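Local coordinates for protein putative branched-chain amino acid ABC transporter (Chromobacterium violaceum, PDB 4PYR) that binds glutathione, belongs to the LppC lipoprotein family of the periplasmic-binding-protein clan, and may regulate enzyme activity, at residues Leu102-Glu107 against Phe290-Pro295; Gly254-Arg259 against Asp276-Asp281; Arg111-Leu116 against Tyr200-Leu205. All coordinates share one frame; numbering follows the deposited sequence.

Overall arrangement
Interaction 1 lies near the centre of the folded chain, about 4 Å from it, and the other two flank it, each with its centre about 11 Å away; those of interactions 2 and 3 are about 20 Å apart. The N-terminal five-stranded parallel sheet ends at strand 99-101, from which 102-107 leads into helix 106-119, used by both interaction 1 and interaction 3. All three contacts reach the eight-stranded mixed sheet, where 290-298 neighbours 280-284. Along the sequence interaction 1 spans the widest loop, and within it interaction 3 closes before interaction 2 opens. Together they join the segment leading between the sheets, which lines the glutathione pocket, to the mixed sheet and its C-terminal hairpin.

Interaction 1 (Leu102-Glu107 against Phe290-Pro295); sequences LSLIVE and FERQLP. With GSH (glutathione), chain B.
Leu104 lays its CD2 methyl on one face of the Arg292 guanidinium, 3.8 Å from Arg292 CZ and over the centre of the group. The arginine reaches this place because its chain bends at chi3 (-59°), turning the guanidinium under the leucine. On the leucine, CG stands anti to the carbonyl carbon (chi1 -55°), which leaves it 3.7 Å from glutathione O31 while the CD2 branch turns to the arginine. One side chain therefore touches the arginine with a methyl and the ligand with another part of its branch. Nearer the start of the contact, Leu102 CD1 packs against Phe290 CB at 4.1 Å, the two side chains crossing at about a right angle.

Three waters bridge the two segments. One accepts from Ser103 N and donates to Phe290 O, the latter side being unusually short; the next donates to Ser103 O at 2.9 Å and accepts a longer bond from Arg292 NE, lying at the edge of the guanidinium. The third accepts from Arg292 NH2 at 2.8 Å and donates to Ile105 O at 2.7 Å. The guanidinium is thus held through solvent to the loop, while its direct polar partners lie outside the two segments: Glu109 forms a salt bridge with NH2, and Thr279 O accepts from NH1. Fixing both terminal nitrogens in this way should limit rotation of the group beneath Leu104.

The other flank of 102-107 faces glutathione. Ser103 OG comes within 3.5 Å of its CB2; Ser88 and Arg137 belong to the same pocket. Leu102 also packs on helix 245-265, through Leu253 and Leu260, while strand 290-298 runs beside strand 280-284 and a backbone hydrogen bond joins Phe290 to Ser101, at the end of strand 99-101.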
loop_
_atom_site.group_PDB
_atom_site.type_symbol
_atom_site.label_atom_id
_atom_site.label_comp_id
_atom_site.label_asym_id
_atom_site.label_seq_id
_atom_site.Cartn_x
_atom_site.Cartn_y
_atom_site.Cartn_z
ATOM N N LEU A 102 5.440 -0.184 7.368
ATOM C CA LEU A 102 5.085 0.386 6.058
ATOM C C LEU A 102 4.519 -0.767 5.249
ATOM O O LEU A 102 5.171 -1.762 5.123
ATOM C CB LEU A 102 6.298 0.938 5.326
ATOM C CG LEU A 102 6.032 1.470 3.901
ATOM C CD1 LEU A 102 5.075 2.660 3.872
ATOM C CD2 LEU A 102 7.315 1.857 3.213
ATOM N N SER A 103 3.325 -0.585 4.730
ATOM C CA SER A 103 2.652 -1.660 3.988
ATOM C C SER A 103 1.721 -1.067 2.939
ATOM O O SER A 103 1.568 0.150 2.837
ATOM C CB SER A 103 1.864 -2.565 4.969
ATOM O OG SER A 103 0.683 -1.932 5.416
ATOM N N LEU A 104 1.093 -1.943 2.166
ATOM C CA LEU A 104 0.169 -1.515 1.129
ATOM C C LEU A 104 -1.280 -1.739 1.550
ATOM O O LEU A 104 -2.132 -1.999 0.714
ATOM C CB LEU A 104 0.495 -2.279 -0.174
ATOM C CG LEU A 104 1.949 -2.126 -0.595
ATOM C CD1 LEU A 104 2.183 -2.915 -1.869
ATOM C CD2 LEU A 104 2.358 -0.655 -0.751
ATOM N N ILE A 105 -1.582 -1.568 2.829
ATOM C CA ILE A 105 -2.941 -1.897 3.340
ATOM C C ILE A 105 -4.044 -1.234 2.550
ATOM O O ILE A 105 -4.112 -0.002 2.406
ATOM C CB ILE A 105 -3.154 -1.513 4.825
ATOM C CG1 ILE A 105 -2.684 -0.092 5.144
ATOM C CG2 ILE A 105 -2.488 -2.520 5.720
ATOM C CD1 ILE A 105 -3.222 0.384 6.482
ATOM N N VAL A 106 -4.961 -2.052 2.071
ATOM C CA VAL A 106 -5.961 -1.580 1.154
ATOM C C VAL A 106 -6.953 -0.606 1.729
ATOM O O VAL A 106 -7.441 0.271 1.002
ATOM C CB VAL A 106 -6.664 -2.765 0.514
ATOM C CG1 VAL A 106 -5.604 -3.618 -0.178
ATOM C CG2 VAL A 106 -7.493 -3.547 1.555
ATOM N N GLU A 107 -7.249 -0.735 3.027
ATOM C CA GLU A 107 -8.209 0.148 3.653
ATOM C C GLU A 107 -7.758 1.593 3.527
ATOM O O GLU A 107 -8.585 2.504 3.416
ATOM C CB GLU A 107 -8.384 -0.213 5.128
ATOM C CG GLU A 107 -9.334 -1.383 5.379
ATOM C CD GLU A 107 -8.674 -2.734 5.337
ATOM O OE1 GLU A 107 -7.473 -2.840 4.999
ATOM O OE2 GLU A 107 -9.373 -3.737 5.618
ATOM N N PHE A 290 3.236 3.934 8.895
ATOM C CA PHE A 290 3.408 5.074 8.004
ATOM C C PHE A 290 2.264 5.023 7.045
ATOM O O PHE A 290 2.148 4.052 6.303
ATOM C CB PHE A 290 4.740 5.006 7.272
ATOM C CG PHE A 290 5.878 5.449 8.098
ATOM C CD1 PHE A 290 6.175 6.800 8.201
ATOM C CD2 PHE A 290 6.618 4.533 8.845
ATOM C CE1 PHE A 290 7.190 7.235 9.050
ATOM C CE2 PHE A 290 7.639 4.964 9.680
ATOM C CZ PHE A 290 7.931 6.310 9.782
ATOM N N GLU A 291 1.363 5.994 7.118
ATOM C CA GLU A 291 0.269 6.030 6.196
ATOM C C GLU A 291 0.699 6.686 4.888
ATOM O O GLU A 291 1.648 7.464 4.859
ATOM C CB GLU A 291 -0.966 6.640 6.825
ATOM C CG GLU A 291 -1.377 5.895 8.097
ATOM C CD GLU A 291 -2.501 6.561 8.854
ATOM O OE1 GLU A 291 -2.744 7.782 8.630
ATOM O OE2 GLU A 291 -3.134 5.850 9.682
ATOM N N ARG A 292 0.049 6.278 3.805
ATOM C CA ARG A 292 0.445 6.614 2.455
ATOM C C ARG A 292 -0.634 7.427 1.781
ATOM O O ARG A 292 -1.733 6.921 1.520
ATOM C CB ARG A 292 0.606 5.375 1.570
ATOM C CG ARG A 292 1.749 4.432 1.820
ATOM C CD ARG A 292 1.883 3.491 0.639
ATOM N NE ARG A 292 0.673 2.731 0.434
ATOM C CZ ARG A 292 0.097 2.444 -0.749
ATOM N NH1 ARG A 292 0.574 2.900 -1.895
ATOM N NH2 ARG A 292 -0.994 1.721 -0.747
ATOM N N GLN A 293 -0.296 8.662 1.445
ATOM C CA GLN A 293 -1.214 9.588 0.795
ATOM C C GLN A 293 -0.899 9.530 -0.688
ATOM O O GLN A 293 0.248 9.714 -1.091
ATOM C CB GLN A 293 -0.990 10.973 1.339
ATOM C CG GLN A 293 -2.206 11.842 1.469
ATOM C CD GLN A 293 -1.867 13.152 2.131
ATOM O OE1 GLN A 293 -2.412 13.508 3.209
ATOM N NE2 GLN A 293 -0.889 13.845 1.560
ATOM N N LEU A 294 -1.915 9.261 -1.506
ATOM C CA LEU A 294 -1.688 8.917 -2.903
ATOM C C LEU A 294 -2.252 9.980 -3.846
ATOM O O LEU A 294 -3.334 10.520 -3.601
ATOM C CB LEU A 294 -2.377 7.606 -3.273
ATOM C CG LEU A 294 -1.941 6.364 -2.501
ATOM C CD1 LEU A 294 -2.747 5.186 -3.025
ATOM C CD2 LEU A 294 -0.463 6.099 -2.636
ATOM N N PRO A 295 -1.564 10.195 -4.973
ATOM C CA PRO A 295 -2.057 11.034 -6.050
ATOM C C PRO A 295 -3.175 10.305 -6.864
ATOM O O PRO A 295 -3.318 9.063 -6.827
ATOM C CB PRO A 295 -0.816 11.236 -6.913
ATOM C CG PRO A 295 -0.055 9.966 -6.733
ATOM C CD PRO A 295 -0.288 9.558 -5.312
HETATM N N1 GSH B . -5.534 -6.544 8.953
HETATM C CA1 GSH B . -6.039 -7.135 7.732
HETATM C C1 GSH B . -7.500 -7.519 7.847
HETATM O O11 GSH B . -8.363 -6.663 8.183
HETATM O O12 GSH B . -7.829 -8.693 7.556
HETATM C CB1 GSH B . -5.205 -8.364 7.348
HETATM C CG1 GSH B . -3.712 -8.074 7.198
HETATM C CD1 GSH B . -3.462 -7.128 6.063
HETATM O OE1 GSH B . -4.414 -6.595 5.511
HETATM N N2 GSH B . -2.160 -6.961 5.742
HETATM C CA2 GSH B . -1.643 -6.099 4.670
HETATM C C2 GSH B . -1.136 -6.951 3.545
HETATM O O2 GSH B . -1.816 -7.981 3.480
HETATM C CB2 GSH B . -0.561 -5.193 5.227
HETATM S SG2 GSH B . -0.796 -4.966 6.983
HETATM N N3 GSH B . -0.078 -6.676 2.695
HETATM C CA3 GSH B . 0.750 -5.449 2.491
HETATM C C3 GSH B . 2.267 -5.642 2.400
HETATM O O31 GSH B . 2.975 -4.861 1.687
HETATM O O32 GSH B . 2.785 -6.581 3.037
HETATM O O HOH W 1 1.674 1.603 5.907
HETATM O O HOH W 2 -0.292 2.207 3.504
HETATM O O HOH W 3 -2.130 1.671 1.843
#

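Interaction 2 (Gly254-Arg259 against Asp276-Asp281); sequences GIDAYR and DGVTGD
Asp256 on helix 245-265 faces Gly277, their CA atoms 5.7 Å apart, where the chain reverses between strands 274-277 and 280-284. The reversal is a beta hairpin with a two-residue loop: Val278 and Thr279 form a type I turn, and Gly277 and Gly280 pair through their backbones, one of the two bonds being weak. The contact fastens the helix to this hairpin at the 274-277 edge of the mixed sheet.

The Asp256 carboxylate points into the turn and takes up its amide hydrogens. OD1 receives Val278 N at 2.8 Å on its syn lone pair. OD2 accepts Thr279 N from above the carboxylate plane, as well as the Thr279 hydroxyl, which approaches the anti lone pair. With Thr279 OG1 between its own backbone N and carbonyl carbon (chi1 68°), the hydroxyl turns back to the same oxygen that its amide reaches. Arg259, one helical turn on, adds a fourth donor: its NH1 makes a salt bridge to OD1, tilted from the guanidinium plane. Four donors around one buried carboxylate would probably favour its charged form and hold it from rotating. Beside this polar cluster, Ile255 CG2 meets Val278 CG2 at 3.9 Å.

Asp256, Arg259 and Asp276 form a salt-bridge network, in which the Arg259 NH2 to Asp276 OD1 bond is weak; the Arg259 guanidinium and Asp276 carboxylate planes are turned 73° apart. Arg259 NH1 at 2.9 Å and NH2 at 3.1 Å both donate, end-on and near the guanidinium plane, to Asp276 O, which they reach from above the same face of its carbonyl.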
loop_
_atom_site.group_PDB
_atom_site.type_symbol
_atom_site.label_atom_id
_atom_site.label_comp_id
_atom_site.label_asym_id
_atom_site.label_seq_id
_atom_site.Cartn_x
_atom_site.Cartn_y
_atom_site.Cartn_z
ATOM N N GLY A 254 10.084 -1.518 -1.517
ATOM C CA GLY A 254 11.503 -1.663 -1.165
ATOM C C GLY A 254 12.289 -0.366 -1.202
ATOM O O GLY A 254 13.092 -0.058 -0.283
ATOM N N ILE A 255 12.052 0.425 -2.251
ATOM C CA ILE A 255 12.715 1.715 -2.362
ATOM C C ILE A 255 12.344 2.541 -1.142
ATOM O O ILE A 255 13.240 3.101 -0.491
ATOM C CB ILE A 255 12.304 2.459 -3.635
ATOM C CG1 ILE A 255 12.933 1.727 -4.837
ATOM C CG2 ILE A 255 12.677 3.935 -3.579
ATOM C CD1 ILE A 255 12.435 2.214 -6.155
ATOM N N ASP A 256 11.076 2.726 -0.878
ATOM C CA ASP A 256 10.697 3.583 0.288
ATOM C C ASP A 256 11.109 2.993 1.638
ATOM O O ASP A 256 11.373 3.773 2.568
ATOM C CB ASP A 256 9.214 3.882 0.282
ATOM C CG ASP A 256 8.832 4.990 -0.684
ATOM O OD1 ASP A 256 9.703 5.642 -1.303
ATOM O OD2 ASP A 256 7.631 5.232 -0.807
ATOM N N ALA A 257 11.214 1.672 1.749
ATOM C CA ALA A 257 11.652 1.043 3.031
ATOM C C ALA A 257 13.117 1.456 3.288
ATOM O O ALA A 257 13.483 1.804 4.418
ATOM C CB ALA A 257 11.512 -0.485 2.974
ATOM N N TYR A 258 13.960 1.385 2.240
ATOM C CA TYR A 258 15.304 1.837 2.318
ATOM C C TYR A 258 15.320 3.311 2.773
ATOM O O TYR A 258 16.038 3.663 3.724
ATOM C CB TYR A 258 16.006 1.747 0.986
ATOM C CG TYR A 258 17.377 2.372 1.075
ATOM C CD1 TYR A 258 18.452 1.625 1.436
ATOM C CD2 TYR A 258 17.599 3.725 0.766
ATOM C CE1 TYR A 258 19.743 2.190 1.493
ATOM C CE2 TYR A 258 18.856 4.295 0.847
ATOM C CZ TYR A 258 19.911 3.526 1.222
ATOM O OH TYR A 258 21.173 4.076 1.343
ATOM N N ARG A 259 14.513 4.166 2.120
ATOM C CA ARG A 259 14.556 5.591 2.403
ATOM C C ARG A 259 14.121 5.909 3.807
ATOM O O ARG A 259 14.745 6.748 4.460
ATOM C CB ARG A 259 13.743 6.377 1.406
ATOM C CG ARG A 259 14.255 6.184 -0.047
ATOM C CD ARG A 259 13.338 6.775 -1.135
ATOM N NE ARG A 259 13.184 8.218 -1.010
ATOM C CZ ARG A 259 12.128 8.930 -1.347
ATOM N NH1 ARG A 259 11.032 8.354 -1.838
ATOM N NH2 ARG A 259 12.148 10.235 -1.210
ATOM N N ASP A 276 8.561 11.963 0.927
ATOM C CA ASP A 276 7.960 11.997 -0.420
ATOM C C ASP A 276 8.208 10.646 -1.098
ATOM O O ASP A 276 9.103 10.482 -1.949
ATOM C CB ASP A 276 8.460 13.205 -1.251
ATOM C CG ASP A 276 9.964 13.191 -1.546
ATOM O OD1 ASP A 276 10.744 12.693 -0.723
ATOM O OD2 ASP A 276 10.372 13.693 -2.626
ATOM N N GLY A 277 7.451 9.655 -0.654
ATOM C CA GLY A 277 7.699 8.292 -0.996
ATOM C C GLY A 277 7.335 8.046 -2.459
ATOM O O GLY A 277 6.414 8.674 -2.995
ATOM N N VAL A 278 8.063 7.142 -3.076
ATOM C CA VAL A 278 7.613 6.651 -4.391
ATOM C C VAL A 278 6.298 5.882 -4.265
ATOM O O VAL A 278 5.576 5.754 -5.253
ATOM C CB VAL A 278 8.658 5.829 -5.158
ATOM C CG1 VAL A 278 9.900 6.623 -5.400
ATOM C CG2 VAL A 278 8.960 4.485 -4.479
ATOM N N THR A 279 5.950 5.431 -3.038
ATOM C CA THR A 279 4.714 4.698 -2.810
ATOM C C THR A 279 3.614 5.630 -2.330
ATOM O O THR A 279 2.458 5.193 -2.180
ATOM C CB THR A 279 4.869 3.576 -1.754
ATOM O OG1 THR A 279 5.097 4.175 -0.452
ATOM C CG2 THR A 279 5.930 2.613 -2.125
ATOM N N GLY A 280 3.951 6.900 -2.104
ATOM C CA GLY A 280 3.009 7.910 -1.637
ATOM C C GLY A 280 3.693 8.804 -0.627
ATOM O O GLY A 280 4.828 8.534 -0.238
ATOM N N ASP A 281 3.040 9.899 -0.281
ATOM C CA ASP A 281 3.569 10.775 0.770
ATOM C C ASP A 281 3.335 10.058 2.090
ATOM O O ASP A 281 2.227 9.612 2.360
ATOM C CB ASP A 281 2.894 12.146 0.755
ATOM C CG ASP A 281 3.528 13.118 -0.236
ATOM O OD1 ASP A 281 4.606 12.861 -0.804
ATOM O OD2 ASP A 281 2.903 14.172 -0.414
#

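Interaction 3 (Arg111-Leu116 against Tyr200-Leu205); sequences RQLARL and YGTSQL
Leu113 and Leu116 of helix 106-119 turn toward the end of strand 199-201 and meet it in different ways: the first lies against backbone, the second against the rim of a ring. Leu113 sends CG anti to its own amide nitrogen (chi1 -167°), which carries both methyls out from the helix to Gly201. CD1 rests 3.4 Å from Gly201 O, while CD2 settles along the same residue, 3.9 Å from Gly201 CA. CD2 also touches the Thr202 CG2 methyl at 4.1 Å, and CD1 reaches back to Tyr200 CB at the same distance. The fork of this one leucine therefore bridges three consecutive residues.

Leu116, one turn farther along the helix, comes at the Tyr200 ring from its edge, the two side chains meeting at a slant. Its CD2 methyl lies near the ring plane, 4.1 Å from Tyr200 CE2 and equally near CD2 of the ring. On Tyr200, CG anti to the carbonyl carbon (chi1 -67°) carries the ring from the strand out to this methyl. Its hydroxyl is hydrogen-bonded to Asp120 and Arg122, which hold the far end of the ring.

Helix 106-119 here covers the mixed sheet, where 199-201 lies between strands 176-180 and 218-220; Ile220 of the latter also touches Leu116, and Leu138 of helix 133-150 touches Thr202. Polar ties run around the patch, among them Gln112 to Leu294 and Ser203 to Glu109. Between these two segments the contact is made of methyl, methylene, ring-edge and backbone atoms, without a directional bond from one to the other, and its stability therefore probably comes from burial and close fit.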
loop_
_atom_site.group_PDB
_atom_site.type_symbol
_atom_site.label_atom_id
_atom_site.label_comp_id
_atom_site.label_asym_id
_atom_site.label_seq_id
_atom_site.Cartn_x
_atom_site.Cartn_y
_atom_site.Cartn_z
ATOM N N ARG A 111 -10.071 4.690 2.178
ATOM C CA ARG A 111 -10.347 5.892 2.935
ATOM C C ARG A 111 -9.997 7.131 2.107
ATOM O O ARG A 111 -10.752 8.105 2.039
ATOM C CB ARG A 111 -9.532 5.865 4.217
ATOM C CG ARG A 111 -10.085 4.928 5.257
ATOM C CD ARG A 111 -9.418 5.251 6.594
ATOM N NE ARG A 111 -8.159 4.528 6.687
ATOM C CZ ARG A 111 -8.074 3.233 7.000
ATOM N NH1 ARG A 111 -9.168 2.518 7.287
ATOM N NH2 ARG A 111 -6.889 2.655 7.045
ATOM N N GLN A 112 -8.822 7.124 1.499
ATOM C CA GLN A 112 -8.465 8.198 0.639
ATOM C C GLN A 112 -9.396 8.438 -0.513
ATOM O O GLN A 112 -9.702 9.588 -0.811
ATOM C CB GLN A 112 -7.091 7.970 0.125
ATOM C CG GLN A 112 -6.078 8.253 1.223
ATOM C CD GLN A 112 -4.722 8.054 0.647
ATOM O OE1 GLN A 112 -4.331 8.786 -0.288
ATOM N NE2 GLN A 112 -4.021 7.004 1.112
ATOM N N LEU A 113 -9.874 7.360 -1.129
ATOM C CA LEU A 113 -10.784 7.539 -2.228
ATOM C C LEU A 113 -12.058 8.292 -1.800
ATOM O O LEU A 113 -12.545 9.152 -2.519
ATOM C CB LEU A 113 -11.155 6.194 -2.832
ATOM C CG LEU A 113 -11.854 6.302 -4.177
ATOM C CD1 LEU A 113 -10.888 6.813 -5.229
ATOM C CD2 LEU A 113 -12.420 4.929 -4.505
ATOM N N ALA A 114 -12.565 7.986 -0.609
ATOM C CA ALA A 114 -13.688 8.723 -0.101
ATOM C C ALA A 114 -13.336 10.186 0.048
ATOM O O ALA A 114 -14.133 11.033 -0.298
ATOM C CB ALA A 114 -14.146 8.150 1.226
ATOM N N ARG A 115 -12.160 10.489 0.618
ATOM C CA ARG A 115 -11.723 11.863 0.722
ATOM C C ARG A 115 -11.554 12.579 -0.627
ATOM O O ARG A 115 -11.953 13.742 -0.757
ATOM C CB ARG A 115 -10.448 11.929 1.587
ATOM C CG ARG A 115 -10.707 11.472 3.026
ATOM C CD ARG A 115 -9.598 11.889 3.969
ATOM N NE ARG A 115 -8.389 11.098 3.784
ATOM C CZ ARG A 115 -8.111 9.971 4.452
ATOM N NH1 ARG A 115 -8.955 9.467 5.348
ATOM N NH2 ARG A 115 -6.976 9.329 4.204
ATOM N N LEU A 116 -11.023 11.866 -1.627
ATOM C CA LEU A 116 -10.868 12.410 -2.994
ATOM C C LEU A 116 -12.217 12.787 -3.567
ATOM O O LEU A 116 -12.405 13.854 -4.183
ATOM C CB LEU A 116 -10.184 11.417 -3.963
ATOM C CG LEU A 116 -10.151 11.791 -5.467
ATOM C CD1 LEU A 116 -9.365 13.061 -5.726
ATOM C CD2 LEU A 116 -9.573 10.638 -6.268
ATOM N N TYR A 200 -14.818 6.056 -10.059
ATOM C CA TYR A 200 -13.606 6.060 -9.288
ATOM C C TYR A 200 -13.278 4.692 -8.740
ATOM O O TYR A 200 -14.177 3.901 -8.430
ATOM C CB TYR A 200 -13.826 6.949 -8.069
ATOM C CG TYR A 200 -13.995 8.408 -8.348
ATOM C CD1 TYR A 200 -15.211 8.932 -8.805
ATOM C CD2 TYR A 200 -12.940 9.292 -8.130
ATOM C CE1 TYR A 200 -15.368 10.275 -9.038
ATOM C CE2 TYR A 200 -13.087 10.652 -8.309
ATOM C CZ TYR A 200 -14.277 11.166 -8.776
ATOM O OH TYR A 200 -14.439 12.542 -8.970
ATOM N N GLY A 201 -12.008 4.402 -8.585
ATOM C CA GLY A 201 -11.558 3.190 -7.915
ATOM C C GLY A 201 -10.221 3.429 -7.195
ATOM O O GLY A 201 -9.613 4.483 -7.298
ATOM N N THR A 202 -9.774 2.391 -6.508
ATOM C CA THR A 202 -8.470 2.333 -5.916
ATOM C C THR A 202 -7.500 1.644 -6.871
ATOM O O THR A 202 -7.856 1.324 -8.009
ATOM C CB THR A 202 -8.476 1.595 -4.562
ATOM O OG1 THR A 202 -8.823 0.213 -4.769
ATOM C CG2 THR A 202 -9.479 2.183 -3.671
ATOM N N SER A 203 -6.287 1.356 -6.401
ATOM C CA SER A 203 -5.282 0.740 -7.227
ATOM C C SER A 203 -5.664 -0.696 -7.577
ATOM O O SER A 203 -4.992 -1.286 -8.370
ATOM C CB SER A 203 -3.909 0.771 -6.536
ATOM O OG SER A 203 -3.840 -0.085 -5.413
ATOM N N GLN A 204 -6.692 -1.238 -6.906
ATOM C CA GLN A 204 -7.328 -2.502 -7.272
ATOM C C GLN A 204 -7.561 -2.574 -8.789
ATOM O O GLN A 204 -7.396 -3.645 -9.392
ATOM C CB GLN A 204 -8.659 -2.651 -6.489
ATOM C CG GLN A 204 -9.480 -3.908 -6.776
ATOM C CD GLN A 204 -10.827 -3.846 -6.088
ATOM O OE1 GLN A 204 -11.475 -2.778 -6.034
ATOM N NE2 GLN A 204 -11.274 -4.985 -5.570
ATOM N N LEU A 205 -7.916 -1.443 -9.398
ATOM C CA LEU A 205 -8.245 -1.421 -10.847
ATOM C C LEU A 205 -7.082 -1.310 -11.784
ATOM O O LEU A 205 -7.228 -1.556 -12.991
ATOM C CB LEU A 205 -9.217 -0.278 -11.127
ATOM C CG LEU A 205 -10.490 -0.367 -10.291
ATOM C CD1 LEU A 205 -11.390 0.767 -10.686
ATOM C CD2 LEU A 205 -11.197 -1.705 -10.453
#